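Local coordinates for protein CdiI (Burkholderia pseudomallei 1026a, PDB 4G6V) that binds the tRNase toxin CdiA-CT as the immunity protein of a contact-dependent growth inhibition system, and so probably protects the producing cell, at residues B[5-10]-B[60-65]; B[11-16]-B[38-43]; B[29-34]-B[76-81]; B[52-57]-B[90-95]. All blocks are in the same frame, centred on the assembly; numbering follows the deposited sequence.

Overall arrangement
All four contacts gather round one antiparallel sheet in strand order 35-42, 60-66, 4-9, 91-95, 99-100. Contact 1 is its centre, about 4 Å from the middle of the chain. Contact 2 sets the start of helix 13-26 on strand 35-42, the strand that is outermost within this chain, its centre about 8 Å from that of contact 1. Contact 4, about 9 Å from contact 1, lays the loop after helix 45-53 on strand 91-95. Contact 3 joins two helices, and its centre lies about 19 Å from that of contact 4, across the chain's centre; Leu5 of contact 1 touches Val78 and Ser79 there. The toxin chain packs on residues of contacts 1, 2 and 4.

Contact 1: B[5-10]-B[60-65]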
loop_
_atom_site.group_PDB
_atom_site.type_symbol
_atom_site.label_atom_id
_atom_site.label_comp_id
_atom_site.label_asym_id
_atom_site.label_seq_id
_atom_site.Cartn_x
_atom_site.Cartn_y
_atom_site.Cartn_z
ATOM N N LEU B 5 1.167 2.260 5.007
ATOM C CA LEU B 5 1.530 3.589 5.478
ATOM C C LEU B 5 2.910 3.960 4.925
ATOM O O LEU B 5 3.912 3.284 5.189
ATOM C CB LEU B 5 1.484 3.641 7.014
ATOM C CG LEU B 5 0.117 3.248 7.617
ATOM C CD1 LEU B 5 0.110 3.257 9.140
ATOM C CD2 LEU B 5 -1.017 4.123 7.082
ATOM N N PHE B 6 2.928 5.002 4.104
ATOM C CA PHE B 6 4.157 5.554 3.575
ATOM C C PHE B 6 4.689 6.555 4.581
ATOM O O PHE B 6 4.032 7.536 4.878
ATOM C CB PHE B 6 3.888 6.259 2.258
ATOM C CG PHE B 6 3.896 5.351 1.096
ATOM C CD1 PHE B 6 4.775 5.547 0.047
ATOM C CD2 PHE B 6 3.048 4.261 1.053
ATOM C CE1 PHE B 6 4.792 4.664 -1.040
ATOM C CE2 PHE B 6 3.054 3.378 -0.037
ATOM C CZ PHE B 6 3.928 3.582 -1.074
ATOM N N CYS B 7 5.877 6.314 5.107
ATOM C CA CYS B 7 6.385 7.112 6.207
ATOM C C CYS B 7 7.646 7.773 5.767
ATOM O O CYS B 7 8.623 7.106 5.487
ATOM C CB CYS B 7 6.687 6.217 7.408
ATOM S SG CYS B 7 5.232 5.333 8.028
ATOM N N TYR B 8 7.620 9.084 5.687
ATOM C CA TYR B 8 8.814 9.873 5.404
ATOM C C TYR B 8 9.396 10.508 6.667
ATOM O O TYR B 8 8.654 11.018 7.529
ATOM C CB TYR B 8 8.493 10.970 4.398
ATOM C CG TYR B 8 7.730 10.483 3.200
ATOM C CD1 TYR B 8 8.332 10.429 1.962
ATOM C CD2 TYR B 8 6.397 10.068 3.314
ATOM C CE1 TYR B 8 7.637 9.986 0.852
ATOM C CE2 TYR B 8 5.688 9.636 2.211
ATOM C CZ TYR B 8 6.316 9.595 0.981
ATOM O OH TYR B 8 5.634 9.159 -0.130
ATOM N N LEU B 9 10.726 10.488 6.758
ATOM C CA LEU B 9 11.431 11.021 7.916
ATOM C C LEU B 9 12.440 12.088 7.532
ATOM O O LEU B 9 13.061 12.031 6.472
ATOM C CB LEU B 9 12.146 9.908 8.680
ATOM C CG LEU B 9 11.312 8.825 9.365
ATOM C CD1 LEU B 9 12.223 7.759 9.927
ATOM C CD2 LEU B 9 10.433 9.407 10.464
ATOM N N SER B 10 12.617 13.061 8.414
ATOM C CA SER B 10 13.588 14.109 8.183
ATOM C C SER B 10 14.984 13.609 8.576
ATOM O O SER B 10 15.979 14.097 8.055
ATOM C CB SER B 10 13.208 15.362 8.958
ATOM O OG SER B 10 13.422 15.165 10.343
ATOM N N SER B 60 14.988 9.873 4.846
ATOM C CA SER B 60 14.726 8.446 4.823
ATOM C C SER B 60 13.219 8.154 4.664
ATOM O O SER B 60 12.361 9.032 4.816
ATOM C CB SER B 60 15.329 7.761 6.058
ATOM O OG SER B 60 14.829 8.318 7.264
ATOM N N PHE B 61 12.916 6.912 4.329
ATOM C CA PHE B 61 11.559 6.482 4.065
ATOM C C PHE B 61 11.425 5.025 4.510
ATOM O O PHE B 61 12.366 4.231 4.399
ATOM C CB PHE B 61 11.271 6.571 2.567
ATOM C CG PHE B 61 10.043 5.841 2.159
ATOM C CD1 PHE B 61 8.838 6.499 2.051
ATOM C CD2 PHE B 61 10.079 4.479 1.909
ATOM C CE1 PHE B 61 7.690 5.809 1.685
ATOM C CE2 PHE B 61 8.935 3.784 1.541
ATOM C CZ PHE B 61 7.741 4.441 1.426
ATOM N N PHE B 62 10.269 4.664 5.032
ATOM C CA PHE B 62 10.018 3.254 5.252
ATOM C C PHE B 62 8.519 2.996 5.154
ATOM O O PHE B 62 7.707 3.932 5.158
ATOM C CB PHE B 62 10.569 2.795 6.599
ATOM C CG PHE B 62 9.819 3.347 7.756
ATOM C CD1 PHE B 62 8.620 2.763 8.159
ATOM C CD2 PHE B 62 10.281 4.463 8.429
ATOM C CE1 PHE B 62 7.882 3.285 9.220
ATOM C CE2 PHE B 62 9.545 4.998 9.495
ATOM C CZ PHE B 62 8.336 4.400 9.890
ATOM N N LEU B 63 8.156 1.727 5.058
ATOM C CA LEU B 63 6.777 1.355 4.834
ATOM C C LEU B 63 6.242 0.554 6.017
ATOM O O LEU B 63 6.981 -0.199 6.658
ATOM C CB LEU B 63 6.689 0.558 3.542
ATOM C CG LEU B 63 5.375 0.539 2.768
ATOM C CD1 LEU B 63 5.002 1.949 2.359
ATOM C CD2 LEU B 63 5.492 -0.378 1.537
ATOM N N VAL B 64 4.962 0.756 6.325
ATOM C CA VAL B 64 4.254 -0.052 7.318
ATOM C C VAL B 64 3.032 -0.700 6.655
ATOM O O VAL B 64 2.105 -0.019 6.243
ATOM C CB VAL B 64 3.795 0.776 8.543
ATOM C CG1 VAL B 64 3.152 -0.106 9.608
ATOM C CG2 VAL B 64 4.959 1.490 9.154
ATOM N N SER B 65 3.046 -2.022 6.544
ATOM C CA SER B 65 1.961 -2.743 5.901
ATOM C C SER B 65 0.975 -3.285 6.901
ATOM O O SER B 65 1.358 -3.753 7.976
ATOM C CB SER B 65 2.514 -3.890 5.076
ATOM O OG SER B 65 3.189 -3.377 3.937
#
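Cys7 and Phe62 face each other across neighbouring strands, and the CB of Cys7 lies over the Phe62 ring, 3.6 Å from its centroid. Its SG sits obliquely to the same ring as a sulfur-aromatic contact. Phe62 can meet Cys7 this way because its CG is held between the backbone N and the carbonyl carbon (chi1 70°), which turns the ring back toward strand 4-9. Leu9 CD1 then reaches the edge of that ring. On the other face of the sheet, Leu63 CD1 sits over the Phe6 ring, 3.6 Å from its centroid. Phe6, Tyr8 and Phe61 form an aromatic cluster here: Phe61 turns its edge to the face of Tyr8, planes 73° apart, while its approach to Phe6 is oblique.

The frame beneath is an antiparallel pair in the middle of the sheet, with Leu5–Val64, Cys7–Phe62 and Leu9–Ser60 as hydrogen-bonded pairs. Leu5 N gives a bond of 2.8 Å to Val64 O, and Cys7 N meets Phe62 O at 3.0 Å. At the far end the return bond from Ser60 N to Leu9 O is weak, whereas the hydroxyl of Ser60 is held by Ile11 O. Further out, helix 45-53 packs on Tyr8 and Phe61 through Leu47, and Thr117 and Ser124 of the toxin chain pack on Phe6 and Phe61.

Contact 2: B[11-16]-B[38-43]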
loop_
_atom_site.group_PDB
_atom_site.type_symbol
_atom_site.label_atom_id
_atom_site.label_comp_id
_atom_site.label_asym_id
_atom_site.label_seq_id
_atom_site.Cartn_x
_atom_site.Cartn_y
_atom_site.Cartn_z
ATOM N N ILE B 11 15.048 12.616 9.468
ATOM C CA ILE B 11 16.331 12.049 9.919
ATOM C C ILE B 11 16.932 11.043 8.927
ATOM O O ILE B 11 16.258 10.563 8.025
ATOM C CB ILE B 11 16.227 11.405 11.329
ATOM C CG1 ILE B 11 15.215 10.268 11.341
ATOM C CG2 ILE B 11 15.784 12.431 12.336
ATOM C CD1 ILE B 11 15.180 9.504 12.637
ATOM N N ASP B 12 18.212 10.727 9.091
ATOM C CA ASP B 12 18.887 9.802 8.172
ATOM C C ASP B 12 18.528 8.334 8.438
ATOM O O ASP B 12 17.909 7.992 9.458
ATOM C CB ASP B 12 20.400 10.018 8.175
ATOM C CG ASP B 12 21.055 9.571 9.476
ATOM O OD1 ASP B 12 22.257 9.206 9.464
ATOM O OD2 ASP B 12 20.358 9.578 10.513
ATOM N N ARG B 13 18.901 7.481 7.496
ATOM C CA ARG B 13 18.465 6.094 7.497
ATOM C C ARG B 13 18.865 5.344 8.775
ATOM O O ARG B 13 18.016 4.773 9.468
ATOM C CB ARG B 13 18.987 5.398 6.250
ATOM C CG ARG B 13 18.572 3.966 6.143
ATOM C CD ARG B 13 19.515 3.211 5.266
ATOM N NE ARG B 13 20.883 3.368 5.759
ATOM C CZ ARG B 13 21.336 2.819 6.890
ATOM N NH1 ARG B 13 20.513 2.089 7.646
ATOM N NH2 ARG B 13 22.605 2.999 7.271
ATOM N N GLY B 14 20.156 5.379 9.098
ATOM C CA GLY B 14 20.683 4.716 10.284
ATOM C C GLY B 14 19.973 5.079 11.579
ATOM O O GLY B 14 19.558 4.198 12.341
ATOM N N ALA B 15 19.831 6.376 11.833
ATOM C CA ALA B 15 19.160 6.847 13.039
ATOM C C ALA B 15 17.708 6.391 13.043
ATOM O O ALA B 15 17.198 5.901 14.058
ATOM C CB ALA B 15 19.252 8.384 13.151
ATOM N N ALA B 16 17.051 6.560 11.895
ATOM C CA ALA B 16 15.663 6.138 11.720
ATOM C C ALA B 16 15.494 4.698 12.182
ATOM O O ALA B 16 14.558 4.360 12.919
ATOM C CB ALA B 16 15.244 6.284 10.253
ATOM N N SER B 38 8.726 -2.346 7.093
ATOM C CA SER B 38 9.841 -2.543 6.173
ATOM C C SER B 38 11.159 -1.990 6.741
ATOM O O SER B 38 11.174 -1.202 7.695
ATOM C CB SER B 38 9.553 -1.885 4.826
ATOM O OG SER B 38 10.024 -0.549 4.809
ATOM N N PRO B 39 12.280 -2.427 6.172
ATOM C CA PRO B 39 13.550 -1.733 6.419
ATOM C C PRO B 39 13.437 -0.284 5.982
ATOM O O PRO B 39 12.622 0.020 5.095
ATOM C CB PRO B 39 14.542 -2.466 5.498
ATOM C CG PRO B 39 13.679 -3.438 4.633
ATOM C CD PRO B 39 12.464 -3.703 5.455
ATOM N N VAL B 40 14.238 0.591 6.593
ATOM C CA VAL B 40 14.283 1.990 6.198
ATOM C C VAL B 40 15.247 2.152 5.036
ATOM O O VAL B 40 16.295 1.524 5.019
ATOM C CB VAL B 40 14.763 2.901 7.356
ATOM C CG1 VAL B 40 14.775 4.374 6.918
ATOM C CG2 VAL B 40 13.894 2.707 8.587
ATOM N N ARG B 41 14.893 2.994 4.070
ATOM C CA ARG B 41 15.808 3.353 2.998
ATOM C C ARG B 41 16.042 4.852 2.927
ATOM O O ARG B 41 15.341 5.628 3.545
ATOM C CB ARG B 41 15.325 2.836 1.647
ATOM C CG ARG B 41 14.130 3.549 1.061
ATOM C CD ARG B 41 13.776 2.870 -0.232
ATOM N NE ARG B 41 13.907 1.422 -0.046
ATOM C CZ ARG B 41 14.130 0.533 -1.016
ATOM N NH1 ARG B 41 14.255 0.918 -2.283
ATOM N NH2 ARG B 41 14.229 -0.752 -0.706
ATOM N N ASP B 42 17.076 5.248 2.200
ATOM C CA ASP B 42 17.307 6.647 1.907
ATOM C C ASP B 42 16.234 7.022 0.911
ATOM O O ASP B 42 15.939 6.264 -0.009
ATOM C CB ASP B 42 18.696 6.886 1.287
ATOM C CG ASP B 42 19.838 6.376 2.162
ATOM O OD1 ASP B 42 19.847 6.684 3.375
ATOM O OD2 ASP B 42 20.730 5.664 1.634
ATOM N N ALA B 43 15.643 8.191 1.100
ATOM C CA ALA B 43 14.656 8.687 0.162
ATOM C C ALA B 43 15.333 9.100 -1.132
ATOM O O ALA B 43 16.291 9.847 -1.104
ATOM C CB ALA B 43 13.916 9.864 0.765
HETATM O O HOH W 1 18.991 8.490 4.893
#
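Arg13 and Asp42 bring the two backbones nearest, their CA atoms 5.7 Å apart, where the first turn of helix 13-26 comes up to the extended residues 41-42 at the end of strand 35-42. The arrangement is a helix start resting on the strand of the antiparallel sheet that is outermost within this chain. Asp12 holds the N-cap position, and the first turn closes from Ala16 N to Asp12 O at 3.0 Å.

Arg13 does most of the touching with its aliphatic stem. Its CG stands anti to the backbone N (chi1 -179°), which carries the chain across the strand, and CG lies 3.5 Å from Val40 O and also meets Val40 CG1. The chain then bends at chi3, and the charged groups stop short of pairing: NE is 4.2 Å from Asp42 OD1, with the guanidinium and carboxylate planes 65° apart. Opposite charges this near probably still attract, though the carboxylate oxygen lies closer to Arg13 CB than to any nitrogen of the group. A water joins the two residues in a different way, donating to Asp42 OD1 and accepting a weak bond from Arg13 N at the helix start.

Away from these exposed charges the contact becomes apolar and buried. Val40 packs on Ser60 and Phe62 of the next strand and on Leu20 of the helix, and Glu17 takes the Val40 N-H. One turn beyond Asp12, the methyl of Ala16 settles against the valine, CB to CG1 of Val40 3.9 Å.

Contact 3: B[29-34]-B[76-81]; sequences ELFEGK and PIVSKI
Leu30 pushes one methyl, CD1, toward two residues a turn apart on helix 75-84, Val78 and Ile81. It meets Ile81 tip to tip, CD1 to CD1 at 3.4 Å, and passes alongside Val78, with CG2 of that residue 4.0 Å from Leu30 CD1. Phe31, next along, brings the rim of its ring into the same hollow. Ile81 CG2 lies at the ring edge, 4.1 Å from Phe31 CE2, and Val78 CG1 lies at the edge too, 4.2 Å from CE1. The ring thus fits edgewise between the branches of the two helix 75-84 residues, while CB of Leu30 lies over one of its faces.

The axes of the two short helical segments stay 12.0 Å apart, with their directions at 117°, and side chains bridge that distance, Leu30 and Phe31 reaching across to Val78 and Ile81. His27 extends the patch at Ile81, Leu74 at Leu30, and Phe35 and Leu5 at Val78, so the two helices and the strands beside them share one hydrophobic core. Every group that meets across the contact is hydrocarbon and buried, which implies that these two segments are joined by fit and by exclusion of water; the polar bonds of the first helix, such as Gly33 O to Asn67, lie elsewhere.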
loop_
_atom_site.group_PDB
_atom_site.type_symbol
_atom_site.label_atom_id
_atom_site.label_comp_id
_atom_site.label_asym_id
_atom_site.label_seq_id
_atom_site.Cartn_x
_atom_site.Cartn_y
_atom_site.Cartn_z
ATOM N N GLU B 29 3.133 -6.130 20.152
ATOM C CA GLU B 29 1.796 -6.594 19.801
ATOM C C GLU B 29 1.484 -6.254 18.345
ATOM O O GLU B 29 1.215 -7.145 17.525
ATOM C CB GLU B 29 0.739 -6.003 20.737
ATOM C CG GLU B 29 0.592 -4.486 20.669
ATOM C CD GLU B 29 1.544 -3.750 21.611
ATOM O OE1 GLU B 29 1.263 -2.563 21.930
ATOM O OE2 GLU B 29 2.566 -4.360 22.028
ATOM N N LEU B 30 1.561 -4.967 18.023
ATOM C CA LEU B 30 1.267 -4.499 16.679
ATOM C C LEU B 30 2.302 -4.971 15.662
ATOM O O LEU B 30 1.979 -5.410 14.562
ATOM C CB LEU B 30 1.236 -2.980 16.683
ATOM C CG LEU B 30 0.309 -2.328 17.700
ATOM C CD1 LEU B 30 0.703 -0.879 17.836
ATOM C CD2 LEU B 30 -1.184 -2.488 17.287
ATOM N N PHE B 31 3.563 -4.885 16.043
ATOM C CA PHE B 31 4.617 -4.950 15.051
ATOM C C PHE B 31 5.253 -6.329 14.847
ATOM O O PHE B 31 6.160 -6.496 14.020
ATOM C CB PHE B 31 5.639 -3.866 15.353
ATOM C CG PHE B 31 5.071 -2.481 15.301
ATOM C CD1 PHE B 31 4.360 -2.054 14.193
ATOM C CD2 PHE B 31 5.243 -1.606 16.360
ATOM C CE1 PHE B 31 3.843 -0.778 14.128
ATOM C CE2 PHE B 31 4.732 -0.327 16.306
ATOM C CZ PHE B 31 4.026 0.086 15.188
ATOM N N GLU B 32 4.762 -7.324 15.578
ATOM C CA GLU B 32 5.064 -8.711 15.224
ATOM C C GLU B 32 3.813 -9.356 14.620
ATOM O O GLU B 32 3.020 -9.966 15.351
ATOM C CB GLU B 32 5.549 -9.490 16.444
ATOM N N GLY B 33 3.612 -9.190 13.307
ATOM C CA GLY B 33 2.471 -9.816 12.631
ATOM C C GLY B 33 1.275 -8.968 12.179
ATOM O O GLY B 33 0.893 -9.016 11.002
ATOM N N LYS B 34 0.662 -8.224 13.103
ATOM C CA LYS B 34 -0.475 -7.347 12.770
ATOM C C LYS B 34 -0.094 -6.239 11.765
ATOM O O LYS B 34 -0.805 -5.989 10.790
ATOM C CB LYS B 34 -1.100 -6.746 14.054
ATOM N N PRO B 76 -4.808 4.686 12.926
ATOM C CA PRO B 76 -4.618 5.964 13.630
ATOM C C PRO B 76 -3.817 5.848 14.924
ATOM O O PRO B 76 -3.124 6.802 15.303
ATOM C CB PRO B 76 -6.055 6.401 13.970
ATOM C CG PRO B 76 -6.919 5.653 13.055
ATOM C CD PRO B 76 -6.236 4.346 12.792
ATOM N N ILE B 77 -3.934 4.723 15.620
ATOM C CA ILE B 77 -3.131 4.516 16.826
ATOM C C ILE B 77 -1.684 4.139 16.474
ATOM O O ILE B 77 -0.732 4.601 17.116
ATOM C CB ILE B 77 -3.731 3.455 17.757
ATOM C CG1 ILE B 77 -2.831 3.230 18.966
ATOM C CG2 ILE B 77 -3.862 2.150 17.050
ATOM C CD1 ILE B 77 -3.131 1.934 19.692
ATOM N N VAL B 78 -1.525 3.310 15.449
ATOM C CA VAL B 78 -0.200 3.018 14.914
ATOM C C VAL B 78 0.492 4.293 14.437
ATOM O O VAL B 78 1.671 4.509 14.712
ATOM C CB VAL B 78 -0.265 2.018 13.759
ATOM C CG1 VAL B 78 0.994 2.093 12.955
ATOM C CG2 VAL B 78 -0.478 0.610 14.295
ATOM N N SER B 79 -0.247 5.149 13.741
ATOM C CA SER B 79 0.308 6.412 13.261
ATOM C C SER B 79 0.841 7.253 14.399
ATOM O O SER B 79 1.939 7.805 14.320
ATOM C CB SER B 79 -0.737 7.199 12.489
ATOM O OG SER B 79 -1.020 6.537 11.277
ATOM N N LYS B 80 0.057 7.349 15.465
ATOM C CA LYS B 80 0.443 8.134 16.634
ATOM C C LYS B 80 1.693 7.548 17.312
ATOM O O LYS B 80 2.624 8.280 17.630
ATOM C CB LYS B 80 -0.736 8.243 17.604
ATOM C CG LYS B 80 -0.344 8.698 18.976
ATOM C CD LYS B 80 -1.102 7.936 20.049
ATOM C CE LYS B 80 -0.198 7.607 21.245
ATOM N NZ LYS B 80 0.406 8.818 21.883
ATOM N N ILE B 81 1.717 6.226 17.502
ATOM C CA ILE B 81 2.874 5.529 18.072
ATOM C C ILE B 81 4.152 5.857 17.296
ATOM O O ILE B 81 5.249 5.967 17.873
ATOM C CB ILE B 81 2.638 3.992 18.093
ATOM C CG1 ILE B 81 1.706 3.607 19.241
ATOM C CG2 ILE B 81 3.936 3.212 18.221
ATOM C CD1 ILE B 81 1.221 2.161 19.177
#

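Contact 4: B[52-57]-B[90-95]; sequences AEHGLV and AILILQ
His54 lies across Leu92 and Leu94, at the point where the chain leaves helix 45-53 and its loop folds back over strand 91-95. This is a helix-to-strand connection draped on one face of the antiparallel sheet, the face that also carries Tyr8, which both Leu56 and Leu92 touch.

The close-packed part lies where the buried Leu92 and Leu94 meet the histidine. Leu94 comes up under the imidazole from the opposite direction and sets CD1 over one face, 3.9 Å from the ring centroid and 28° off its normal, in a CH-pi contact. Leu92 crosses the histidine at about a right angle, its CD2 3.6 Å from His54 CB. With CG anti to the carbonyl carbon (chi1 -54°), the ring can lie over Leu94 while ND1 is hydrogen-bonded to Ile50 O of the helix. That bond fixes the turn of the ring and satisfies one of its nitrogens, and His54 as a whole remains partly exposed.

Toward the start of the strand the contact opens to solvent. Leu56 is partly exposed, and its neighbour Ala90 is exposed. Leu56 nonetheless spans both regions, because its two methyls fork: CD1 goes outward to the chain before the strand, where it touches the methyl of Ala90, while CD2 goes inward and lies 3.8 Å from Leu92 CB.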
loop_
_atom_site.group_PDB
_atom_site.type_symbol
_atom_site.label_atom_id
_atom_site.label_comp_id
_atom_site.label_asym_id
_atom_site.label_seq_id
_atom_site.Cartn_x
_atom_site.Cartn_y
_atom_site.Cartn_z
ATOM N N ALA B 52 7.858 16.822 0.192
ATOM C CA ALA B 52 8.015 18.273 0.208
ATOM C C ALA B 52 6.724 19.016 -0.152
ATOM O O ALA B 52 6.566 20.184 0.188
ATOM C CB ALA B 52 9.164 18.713 -0.688
ATOM N N GLU B 53 5.815 18.340 -0.841
ATOM C CA GLU B 53 4.470 18.864 -1.087
ATOM C C GLU B 53 3.631 18.909 0.193
ATOM O O GLU B 53 2.675 19.676 0.283
ATOM C CB GLU B 53 3.733 18.023 -2.135
ATOM C CG GLU B 53 3.951 18.479 -3.567
ATOM C CD GLU B 53 3.797 17.350 -4.576
ATOM O OE1 GLU B 53 2.896 16.495 -4.397
ATOM O OE2 GLU B 53 4.583 17.303 -5.549
ATOM N N HIS B 54 4.003 18.085 1.174
ATOM C CA HIS B 54 3.333 18.056 2.473
ATOM C C HIS B 54 4.164 18.658 3.599
ATOM O O HIS B 54 3.983 18.294 4.762
ATOM C CB HIS B 54 2.996 16.626 2.846
ATOM C CG HIS B 54 2.221 15.901 1.800
ATOM N ND1 HIS B 54 2.814 15.260 0.735
ATOM C CD2 HIS B 54 0.881 15.698 1.652
ATOM C CE1 HIS B 54 1.885 14.695 -0.021
ATOM N NE2 HIS B 54 0.702 14.956 0.521
ATOM N N GLY B 55 5.087 19.553 3.254
ATOM C CA GLY B 55 5.826 20.320 4.237
ATOM C C GLY B 55 7.200 19.820 4.655
ATOM O O GLY B 55 7.963 20.577 5.260
ATOM N N LEU B 56 7.528 18.571 4.320
ATOM C CA LEU B 56 8.677 17.883 4.913
ATOM C C LEU B 56 9.812 17.630 3.940
ATOM O O LEU B 56 9.593 17.195 2.809
ATOM C CB LEU B 56 8.232 16.556 5.531
ATOM C CG LEU B 56 9.282 15.676 6.201
ATOM C CD1 LEU B 56 9.342 15.979 7.667
ATOM C CD2 LEU B 56 8.908 14.254 6.027
ATOM N N VAL B 57 11.025 17.916 4.404
ATOM C CA VAL B 57 12.277 17.531 3.747
ATOM C C VAL B 57 12.692 16.115 4.199
ATOM O O VAL B 57 13.215 15.926 5.297
ATOM C CB VAL B 57 13.408 18.545 4.104
ATOM C CG1 VAL B 57 14.677 18.276 3.291
ATOM C CG2 VAL B 57 12.928 19.971 3.897
ATOM N N ALA B 90 10.905 15.013 12.488
ATOM C CA ALA B 90 9.597 15.124 11.869
ATOM C C ALA B 90 9.253 13.864 11.056
ATOM O O ALA B 90 10.134 13.233 10.438
ATOM C CB ALA B 90 9.561 16.356 10.976
ATOM N N ILE B 91 7.976 13.487 11.071
ATOM C CA ILE B 91 7.521 12.359 10.263
ATOM C C ILE B 91 6.240 12.703 9.528
ATOM O O ILE B 91 5.323 13.263 10.108
ATOM C CB ILE B 91 7.384 11.011 11.076
ATOM C CG1 ILE B 91 7.153 9.838 10.130
ATOM C CG2 ILE B 91 6.287 11.047 12.100
ATOM C CD1 ILE B 91 6.769 8.552 10.837
ATOM N N LEU B 92 6.193 12.405 8.238
ATOM C CA LEU B 92 4.951 12.540 7.489
ATOM C C LEU B 92 4.444 11.123 7.247
ATOM O O LEU B 92 5.223 10.253 6.864
ATOM C CB LEU B 92 5.214 13.278 6.174
ATOM C CG LEU B 92 4.240 13.099 5.013
ATOM C CD1 LEU B 92 2.948 13.764 5.342
ATOM C CD2 LEU B 92 4.824 13.663 3.735
ATOM N N ILE B 93 3.165 10.866 7.505
ATOM C CA ILE B 93 2.595 9.541 7.212
ATOM C C ILE B 93 1.443 9.623 6.219
ATOM O O ILE B 93 0.395 10.175 6.532
ATOM C CB ILE B 93 2.055 8.834 8.477
ATOM C CG1 ILE B 93 3.155 8.651 9.525
ATOM C CG2 ILE B 93 1.412 7.489 8.102
ATOM C CD1 ILE B 93 2.655 7.986 10.807
ATOM N N LEU B 94 1.633 9.069 5.032
ATOM C CA LEU B 94 0.564 9.008 4.052
ATOM C C LEU B 94 0.049 7.565 3.859
ATOM O O LEU B 94 0.756 6.669 3.377
ATOM C CB LEU B 94 1.026 9.596 2.717
ATOM C CG LEU B 94 1.592 11.013 2.672
ATOM C CD1 LEU B 94 1.860 11.432 1.246
ATOM C CD2 LEU B 94 0.641 11.999 3.304
ATOM N N GLN B 95 -1.200 7.332 4.236
ATOM C CA GLN B 95 -1.799 6.041 3.977
ATOM C C GLN B 95 -1.885 5.874 2.462
ATOM O O GLN B 95 -2.434 6.742 1.757
ATOM C CB GLN B 95 -3.168 5.959 4.607
ATOM C CG GLN B 95 -3.709 4.565 4.643
ATOM C CD GLN B 95 -4.800 4.394 5.669
ATOM O OE1 GLN B 95 -4.820 5.077 6.698
ATOM N NE2 GLN B 95 -5.714 3.476 5.400
#